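Local coordinates for ferripyochelin binding protein (Pyrococcus horikoshii, PDB 1V67) that probably works as a zinc-dependent gamma-class carbonic anhydrase, hydrating carbon dioxide to bicarbonate, and also binds calcium, at residues Val42-Ile47 against Ser63-His68; Gly69-Ile74 against Gly88-Asn93; Gly81-Val86 against Gly98-Ile103. One frame throughout, in Å; residues are numbered along the deposited sequence.

Overall arrangement
The three contacts join neighbouring turns of one left-handed parallel beta-helix. Contact 1 closes before the other two begin, whereas the segments of contacts 2 and 3 alternate along the chain. Contacts 1 and 3 share a sheet in which strands 63-65 and 85-87 are neighbours, and their centres lie about 14 Å apart; contact 2 belongs to a second sheet, its centre about 11 Å from that of contact 1 and about 14 Å from that of contact 3. His65 joins contacts 1 and 2: its O accepts hydrogen bonds from Gly88 N and Thr72 OG1. Contact 1 carries one zinc ligand and contact 3 another, serving different ions, because each zinc site combines histidines of two subunits.

Contact 1: residues Val42-Ile47 against Ser63-His68; sequences VLRGDI and SIHTSH. With ZN (zinc ion), chain C.
His65 sits against Asp46 and Arg44 on adjacent turns of the left-handed beta-helix, at a zinc site typical of gamma-class carbonic anhydrases. Its ND1 binds the zinc ion at 2.4 Å, and His87 of the same chain and His82 of the second subunit supply further ligands. His65 NE2 donates to Asp46 OD1 over 3.1 Å with an N-H...O angle of 148°. That oxygen lies in the ring plane and offers its syn lone pair, although the carboxylate is steeply inclined to the ring. Held through both nitrogens, the imidazole has little freedom to turn.

The guanidinium of Arg44 lies over one face of this ring, NH2 above it and displaced toward the rim, with the planes 35° apart; NH1 is 3.5 Å from His65 NE2. Arg44 CG stands anti to the backbone N (chi1 -170°), and bends at chi2 and chi3 fold the chain over the histidine. NH1 forms a salt bridge with Asp46 OD2, which also accepts from His166 of the second subunit, while NH2 reaches Asp60 and Tyr159 of that subunit.

Behind this shell run two parallel strands. Ile64 N donates to Val42 O at 2.8 Å, and Arg44 N to Ile64 O at 3.3 Å. Leu43 CG and Ile64 CD1, 4.1 Å apart, lie side by side on the face turned away from Val42 and Ser63. At the corner of Asp46 and Ile47, a water donates to Arg44 O at 2.9 Å, accepts from Ile47 N and shares a hydrogen bond of 2.8 Å with Thr66 OG1, which also bonds Glu48 N.

Contact 2: residues Gly69-Ile74 against Gly88-Asn93; sequences GYPTEI and GAKVGN
Ala89 and Val91 grip Glu73 through both of its backbone polar groups. Glu73 N donates to Ala89 O at 3.0 Å, and Glu73 O accepts from Val91 N at 2.7 Å in a nearly straight bond of 175°. A CA-H...O contact from Thr72 CA to Ala89 O, 3.3 Å long, adds to this parallel pairing. Ahead of the strand, Tyr70 O comes within 3.1 Å of Gly88 CA, where there is no room for a CB; the positive phi of Gly88, 45°, also suits a glycine. Such pairing of short parallel strands, one from each successive turn, builds the flat faces of the left-handed beta-helix.

Charge pairing occurs on the partly exposed side. Glu73 and Lys90 run alongside each other, and Lys90, extended until its last torsion bends (chi4 57°), sets NZ 3.3 Å from Glu73 OE2 in a salt bridge. Replacing Lys90 with an alanine would probably leave the Glu73 carboxylate without this counter-charge and freer to turn.

Apolar contact lies on the buried side, where Ile74 CD1 rests 3.9 Å from Val91 CB, and Val91 in turn touches Ile109 of the next turn.

Contact 3: residues Gly81-Val86 against Gly98-Ile103; sequences GHNAMV and GISSVI. With ZN (zinc ion), chain B.
Ile99 packs beside His82, a zinc ligand, where two type II turns, Gly81-Ala84 and Gly98-Ser101, lie one over the other on successive coils of the left-handed beta-helix. From the backbone outward, Ile99 CB lies 3.7 Å from His82 O. Ile99 CG2 comes closer to His82 O, at 3.2 Å. The other branch, Ile99 CG1, sits anti to the carbonyl carbon (chi1 -64°) and passes 3.9 Å from His82 N. With chi2 near 176° the chain stays extended, bringing Ile99 CD1 against the edge of the imidazole, in its plane and 3.8 Å from His82 CD2. Ile99 also packs on Met85 of the third subunit.

The two side chains thus lie side by side, pointing the same way, at the boundary with the third subunit. There His82 NE2 binds the zinc ion at 2.3 Å, and His65 and His87 of the third subunit bind the same metal. His82 ND1 makes a weak hydrogen bond to Asp60 of its own chain.

The backbones keep the stacked turns in register. His82 O accepts from Ser100 N at 2.9 Å. Asn83 and Ser100 both take positive phi, as the third position of a type II turn requires. Beyond the turns the chains run as parallel strands: Met85 N donates to Ser101 O, and Ile103 N to Met85 O at 3.0 Å and 172°. Val86 and Ile103 lie side by side on one face, Met85 and Val102 on the other. In the second turn, Ser101 OG donates to Gly98 O at 2.9 Å, approaching from the same face of that carbonyl as Ser101 N.

Contact 1: residues Val42-Ile47 against Ser63-His68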
loop_
_atom_site.group_PDB
_atom_site.type_symbol
_atom_site.label_atom_id
_atom_site.label_comp_id
_atom_site.label_asym_id
_atom_site.label_seq_id
_atom_site.Cartn_x
_atom_site.Cartn_y
_atom_site.Cartn_z
ATOM N N VAL A 42 6.833 3.386 -5.567
ATOM C CA VAL A 42 7.949 4.162 -5.040
ATOM C C VAL A 42 9.249 3.362 -5.039
ATOM O O VAL A 42 9.328 2.277 -4.464
ATOM C CB VAL A 42 7.650 4.665 -3.593
ATOM C CG1 VAL A 42 8.873 5.349 -3.007
ATOM C CG2 VAL A 42 6.471 5.645 -3.614
ATOM N N LEU A 43 10.253 3.888 -5.732
ATOM C CA LEU A 43 11.569 3.255 -5.797
ATOM C C LEU A 43 12.565 4.244 -5.198
ATOM O O LEU A 43 13.122 5.081 -5.897
ATOM C CB LEU A 43 11.946 2.927 -7.245
ATOM C CG LEU A 43 11.141 1.791 -7.885
ATOM C CD1 LEU A 43 9.772 2.301 -8.304
ATOM C CD2 LEU A 43 11.886 1.264 -9.083
ATOM N N ARG A 44 12.775 4.133 -3.893
ATOM C CA ARG A 44 13.648 5.042 -3.181
ATOM C C ARG A 44 15.085 4.544 -3.093
ATOM O O ARG A 44 15.434 3.765 -2.208
ATOM C CB ARG A 44 13.089 5.284 -1.772
ATOM C CG ARG A 44 13.770 6.402 -0.977
ATOM C CD ARG A 44 12.758 7.169 -0.105
ATOM N NE ARG A 44 12.091 6.302 0.866
ATOM C CZ ARG A 44 12.602 5.970 2.049
ATOM N NH1 ARG A 44 13.790 6.435 2.423
ATOM N NH2 ARG A 44 11.930 5.164 2.858
ATOM N N GLY A 45 15.935 5.017 -3.995
ATOM C CA GLY A 45 17.322 4.584 -3.981
ATOM C C GLY A 45 18.188 5.548 -3.233
ATOM O O GLY A 45 19.122 6.115 -3.788
ATOM N N ASP A 46 17.839 5.751 -1.963
ATOM C CA ASP A 46 18.599 6.693 -1.113
ATOM C C ASP A 46 19.646 6.010 -0.205
ATOM O O ASP A 46 20.246 6.638 0.641
ATOM C CB ASP A 46 17.669 7.527 -0.221
ATOM C CG ASP A 46 16.786 6.677 0.624
ATOM O OD1 ASP A 46 16.995 5.433 0.622
ATOM O OD2 ASP A 46 15.888 7.271 1.267
ATOM N N ILE A 47 19.943 4.785 -0.027
ATOM C CA ILE A 47 21.176 4.234 0.473
ATOM C C ILE A 47 21.831 3.255 -0.508
ATOM O O ILE A 47 22.863 3.589 -1.092
ATOM C CB ILE A 47 20.906 3.596 1.891
ATOM C CG1 ILE A 47 21.087 2.100 1.855
ATOM C CG2 ILE A 47 19.439 3.801 2.352
ATOM C CD1 ILE A 47 21.804 1.672 3.025
ATOM N N SER A 63 6.197 -0.456 -2.977
ATOM C CA SER A 63 7.340 0.278 -2.467
ATOM C C SER A 63 8.556 -0.620 -2.557
ATOM O O SER A 63 8.497 -1.817 -2.266
ATOM C CB SER A 63 7.127 0.722 -1.015
ATOM O OG SER A 63 6.075 1.660 -0.922
ATOM N N ILE A 64 9.661 -0.040 -2.995
ATOM C CA ILE A 64 10.899 -0.780 -3.107
ATOM C C ILE A 64 11.965 0.010 -2.381
ATOM O O ILE A 64 12.139 1.197 -2.635
ATOM C CB ILE A 64 11.314 -0.950 -4.556
ATOM C CG1 ILE A 64 10.268 -1.793 -5.291
ATOM C CG2 ILE A 64 12.704 -1.569 -4.604
ATOM C CD1 ILE A 64 10.629 -2.103 -6.713
ATOM N N HIS A 65 12.679 -0.647 -1.478
ATOM C CA HIS A 65 13.700 0.042 -0.708
ATOM C C HIS A 65 14.871 -0.883 -0.382
ATOM O O HIS A 65 14.904 -2.030 -0.832
ATOM C CB HIS A 65 13.074 0.572 0.576
ATOM C CG HIS A 65 13.920 1.590 1.283
ATOM N ND1 HIS A 65 13.919 1.711 2.654
ATOM C CD2 HIS A 65 14.742 2.544 0.811
ATOM C CE1 HIS A 65 14.714 2.710 3.000
ATOM N NE2 HIS A 65 15.229 3.236 1.895
ATOM N N THR A 66 15.829 -0.381 0.397
ATOM C CA THR A 66 17.005 -1.171 0.763
ATOM C C THR A 66 17.511 -0.813 2.158
ATOM O O THR A 66 16.989 0.093 2.809
ATOM C CB THR A 66 18.186 -0.947 -0.234
ATOM O OG1 THR A 66 18.713 0.375 -0.055
ATOM C CG2 THR A 66 17.728 -1.130 -1.688
ATOM N N SER A 67 18.530 -1.545 2.601
ATOM C CA SER A 67 19.182 -1.315 3.891
ATOM C C SER A 67 20.688 -1.324 3.631
ATOM O O SER A 67 21.146 -1.881 2.634
ATOM C CB SER A 67 18.825 -2.420 4.897
ATOM O OG SER A 67 17.452 -2.384 5.248
ATOM N N HIS A 68 21.460 -0.717 4.522
ATOM C CA HIS A 68 22.909 -0.688 4.348
ATOM C C HIS A 68 23.470 -2.091 4.099
ATOM O O HIS A 68 23.361 -2.975 4.951
ATOM C CB HIS A 68 23.586 -0.067 5.577
ATOM C CG HIS A 68 23.344 1.404 5.723
ATOM N ND1 HIS A 68 22.153 1.922 6.186
ATOM C CD2 HIS A 68 24.127 2.469 5.433
ATOM C CE1 HIS A 68 22.214 3.242 6.175
ATOM N NE2 HIS A 68 23.401 3.600 5.723
HETATM ZN ZN ZN C . 13.250 0.995 4.852
HETATM O O HOH W 1 18.009 2.612 -1.573
#

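Contact 2: residues Gly69-Ile74 against Gly88-Asn93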
loop_
_atom_site.group_PDB
_atom_site.type_symbol
_atom_site.label_atom_id
_atom_site.label_comp_id
_atom_site.label_asym_id
_atom_site.label_seq_id
_atom_site.Cartn_x
_atom_site.Cartn_y
_atom_site.Cartn_z
ATOM N N GLY A 69 24.069 -2.288 2.925
ATOM C CA GLY A 69 24.639 -3.580 2.579
ATOM C C GLY A 69 23.664 -4.488 1.852
ATOM O O GLY A 69 24.054 -5.500 1.271
ATOM N N TYR A 70 22.389 -4.119 1.871
ATOM C CA TYR A 70 21.357 -4.919 1.224
ATOM C C TYR A 70 20.643 -4.178 0.104
ATOM O O TYR A 70 19.581 -3.596 0.310
ATOM C CB TYR A 70 20.346 -5.389 2.274
ATOM C CG TYR A 70 20.936 -6.387 3.245
ATOM C CD1 TYR A 70 21.079 -7.727 2.890
ATOM C CD2 TYR A 70 21.386 -5.986 4.501
ATOM C CE1 TYR A 70 21.655 -8.646 3.764
ATOM C CE2 TYR A 70 21.966 -6.898 5.382
ATOM C CZ TYR A 70 22.096 -8.225 5.006
ATOM O OH TYR A 70 22.665 -9.133 5.869
ATOM N N PRO A 71 21.237 -4.169 -1.101
ATOM C CA PRO A 71 20.607 -3.483 -2.233
ATOM C C PRO A 71 19.532 -4.379 -2.839
ATOM O O PRO A 71 19.524 -5.593 -2.610
ATOM C CB PRO A 71 21.776 -3.249 -3.187
ATOM C CG PRO A 71 22.621 -4.459 -2.958
ATOM C CD PRO A 71 22.604 -4.599 -1.444
ATOM N N THR A 72 18.619 -3.784 -3.594
ATOM C CA THR A 72 17.562 -4.564 -4.218
ATOM C C THR A 72 17.869 -4.807 -5.689
ATOM O O THR A 72 18.054 -3.866 -6.460
ATOM C CB THR A 72 16.198 -3.868 -4.081
ATOM O OG1 THR A 72 15.790 -3.897 -2.706
ATOM C CG2 THR A 72 15.149 -4.571 -4.938
ATOM N N GLU A 73 17.934 -6.078 -6.065
ATOM C CA GLU A 73 18.222 -6.454 -7.443
ATOM C C GLU A 73 17.107 -7.308 -8.023
ATOM O O GLU A 73 16.849 -8.412 -7.540
ATOM C CB GLU A 73 19.537 -7.230 -7.523
ATOM C CG GLU A 73 20.769 -6.439 -7.128
ATOM C CD GLU A 73 22.026 -7.282 -7.175
ATOM O OE1 GLU A 73 22.316 -7.858 -8.245
ATOM O OE2 GLU A 73 22.724 -7.372 -6.144
ATOM N N ILE A 74 16.456 -6.788 -9.062
ATOM C CA ILE A 74 15.365 -7.487 -9.730
ATOM C C ILE A 74 15.818 -7.960 -11.105
ATOM O O ILE A 74 16.368 -7.182 -11.880
ATOM C CB ILE A 74 14.141 -6.564 -9.927
ATOM C CG1 ILE A 74 13.760 -5.904 -8.604
ATOM C CG2 ILE A 74 12.969 -7.366 -10.490
ATOM C CD1 ILE A 74 13.280 -6.871 -7.551
ATOM N N GLY A 88 15.550 -4.543 0.180
ATOM C CA GLY A 88 16.877 -5.130 0.106
ATOM C C GLY A 88 16.950 -6.613 -0.182
ATOM O O GLY A 88 17.640 -7.359 0.518
ATOM N N ALA A 89 16.249 -7.054 -1.217
ATOM C CA ALA A 89 16.260 -8.465 -1.564
ATOM C C ALA A 89 16.792 -8.666 -2.967
ATOM O O ALA A 89 16.886 -7.726 -3.747
ATOM C CB ALA A 89 14.858 -9.039 -1.453
ATOM N N LYS A 90 17.157 -9.902 -3.272
ATOM C CA LYS A 90 17.655 -10.244 -4.590
ATOM C C LYS A 90 16.640 -11.167 -5.249
ATOM O O LYS A 90 16.315 -12.229 -4.720
ATOM C CB LYS A 90 19.019 -10.938 -4.496
ATOM C CG LYS A 90 20.203 -9.989 -4.333
ATOM C CD LYS A 90 21.511 -10.767 -4.254
ATOM C CE LYS A 90 22.726 -9.845 -4.255
ATOM N NZ LYS A 90 22.700 -8.840 -3.153
ATOM N N VAL A 91 16.129 -10.746 -6.398
ATOM C CA VAL A 91 15.147 -11.535 -7.118
ATOM C C VAL A 91 15.663 -11.918 -8.497
ATOM O O VAL A 91 16.223 -11.092 -9.220
ATOM C CB VAL A 91 13.816 -10.759 -7.227
ATOM C CG1 VAL A 91 12.847 -11.482 -8.152
ATOM C CG2 VAL A 91 13.200 -10.619 -5.824
ATOM N N GLY A 92 15.473 -13.185 -8.845
ATOM C CA GLY A 92 15.934 -13.696 -10.121
ATOM C C GLY A 92 15.052 -13.371 -11.306
ATOM O O GLY A 92 14.308 -12.391 -11.284
ATOM N N ASN A 93 15.142 -14.204 -12.344
ATOM C CA ASN A 93 14.377 -14.010 -13.567
ATOM C C ASN A 93 13.067 -14.780 -13.558
ATOM O O ASN A 93 12.938 -15.812 -12.898
ATOM C CB ASN A 93 15.210 -14.435 -14.784
ATOM C CG ASN A 93 16.462 -13.588 -14.971
ATOM O OD1 ASN A 93 16.388 -12.368 -15.105
ATOM N ND2 ASN A 93 17.616 -14.240 -14.995
#

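Contact 3: residues Gly81-Val86 against Gly98-Ile103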
loop_
_atom_site.group_PDB
_atom_site.type_symbol
_atom_site.label_atom_id
_atom_site.label_comp_id
_atom_site.label_asym_id
_atom_site.label_seq_id
_atom_site.Cartn_x
_atom_site.Cartn_y
_atom_site.Cartn_z
ATOM N N GLY A 81 3.756 -7.397 -8.031
ATOM C CA GLY A 81 2.338 -7.126 -7.856
ATOM C C GLY A 81 1.908 -5.910 -7.068
ATOM O O GLY A 81 2.624 -5.442 -6.177
ATOM N N HIS A 82 0.720 -5.414 -7.414
ATOM C CA HIS A 82 0.106 -4.264 -6.769
ATOM C C HIS A 82 0.285 -4.331 -5.262
ATOM O O HIS A 82 0.117 -5.390 -4.661
ATOM C CB HIS A 82 -1.400 -4.235 -7.058
ATOM C CG HIS A 82 -1.752 -4.350 -8.517
ATOM N ND1 HIS A 82 -1.578 -3.306 -9.402
ATOM C CD2 HIS A 82 -2.238 -5.382 -9.234
ATOM C CE1 HIS A 82 -1.943 -3.698 -10.609
ATOM N NE2 HIS A 82 -2.350 -4.958 -10.541
ATOM N N ASN A 83 0.628 -3.186 -4.674
ATOM C CA ASN A 83 0.815 -3.030 -3.229
ATOM C C ASN A 83 1.828 -3.933 -2.541
ATOM O O ASN A 83 1.782 -4.096 -1.326
ATOM C CB ASN A 83 -0.535 -3.146 -2.506
ATOM C CG ASN A 83 -1.506 -2.040 -2.899
ATOM O OD1 ASN A 83 -1.943 -1.247 -2.063
ATOM N ND2 ASN A 83 -1.848 -1.985 -4.176
ATOM N N ALA A 84 2.750 -4.518 -3.295
ATOM C CA ALA A 84 3.760 -5.365 -2.668
ATOM C C ALA A 84 4.895 -4.459 -2.182
ATOM O O ALA A 84 4.917 -3.268 -2.502
ATOM C CB ALA A 84 4.295 -6.400 -3.659
ATOM N N MET A 85 5.827 -5.028 -1.418
ATOM C CA MET A 85 6.955 -4.280 -0.865
ATOM C C MET A 85 8.201 -5.144 -0.882
ATOM O O MET A 85 8.205 -6.229 -0.296
ATOM C CB MET A 85 6.634 -3.860 0.589
ATOM C CG MET A 85 7.383 -2.639 1.159
ATOM S SD MET A 85 9.130 -2.894 1.552
ATOM C CE MET A 85 9.927 -1.592 0.659
ATOM N N VAL A 86 9.246 -4.672 -1.559
ATOM C CA VAL A 86 10.509 -5.388 -1.617
ATOM C C VAL A 86 11.593 -4.538 -0.935
ATOM O O VAL A 86 11.853 -3.396 -1.323
ATOM C CB VAL A 86 10.884 -5.691 -3.078
ATOM C CG1 VAL A 86 12.187 -6.482 -3.137
ATOM C CG2 VAL A 86 9.747 -6.468 -3.739
ATOM N N GLY A 98 3.792 -11.742 -5.572
ATOM C CA GLY A 98 2.379 -11.533 -5.331
ATOM C C GLY A 98 1.913 -10.198 -4.785
ATOM O O GLY A 98 2.659 -9.412 -4.210
ATOM N N ILE A 99 0.628 -9.956 -4.992
ATOM C CA ILE A 99 -0.011 -8.731 -4.574
ATOM C C ILE A 99 -0.025 -8.617 -3.063
ATOM O O ILE A 99 -0.361 -9.569 -2.373
ATOM C CB ILE A 99 -1.434 -8.688 -5.127
ATOM C CG1 ILE A 99 -1.358 -8.638 -6.647
ATOM C CG2 ILE A 99 -2.224 -7.518 -4.537
ATOM C CD1 ILE A 99 -2.707 -8.687 -7.326
ATOM N N SER A 100 0.366 -7.443 -2.573
ATOM C CA SER A 100 0.404 -7.130 -1.152
ATOM C C SER A 100 1.301 -8.041 -0.342
ATOM O O SER A 100 1.152 -8.165 0.874
ATOM C CB SER A 100 -1.008 -7.155 -0.574
ATOM O OG SER A 100 -1.709 -5.991 -0.961
ATOM N N SER A 101 2.236 -8.673 -1.027
ATOM C CA SER A 101 3.167 -9.566 -0.388
ATOM C C SER A 101 4.390 -8.755 0.031
ATOM O O SER A 101 4.557 -7.596 -0.370
ATOM C CB SER A 101 3.585 -10.659 -1.365
ATOM O OG SER A 101 4.602 -10.183 -2.223
ATOM N N VAL A 102 5.243 -9.380 0.834
ATOM C CA VAL A 102 6.441 -8.726 1.327
ATOM C C VAL A 102 7.696 -9.578 1.214
ATOM O O VAL A 102 7.723 -10.728 1.656
ATOM C CB VAL A 102 6.302 -8.356 2.813
ATOM C CG1 VAL A 102 7.505 -7.532 3.241
ATOM C CG2 VAL A 102 5.008 -7.605 3.060
ATOM N N ILE A 103 8.742 -8.994 0.638
ATOM C CA ILE A 103 10.029 -9.675 0.501
ATOM C C ILE A 103 11.040 -8.883 1.325
ATOM O O ILE A 103 11.326 -7.730 1.011
ATOM C CB ILE A 103 10.515 -9.695 -0.954
ATOM C CG1 ILE A 103 9.390 -10.148 -1.894
ATOM C CG2 ILE A 103 11.721 -10.609 -1.053
ATOM C CD1 ILE A 103 8.851 -11.527 -1.616
HETATM ZN ZN ZN B . -2.542 -6.409 -12.352
HETATM O O HOH W 2 3.045 -4.997 0.627
#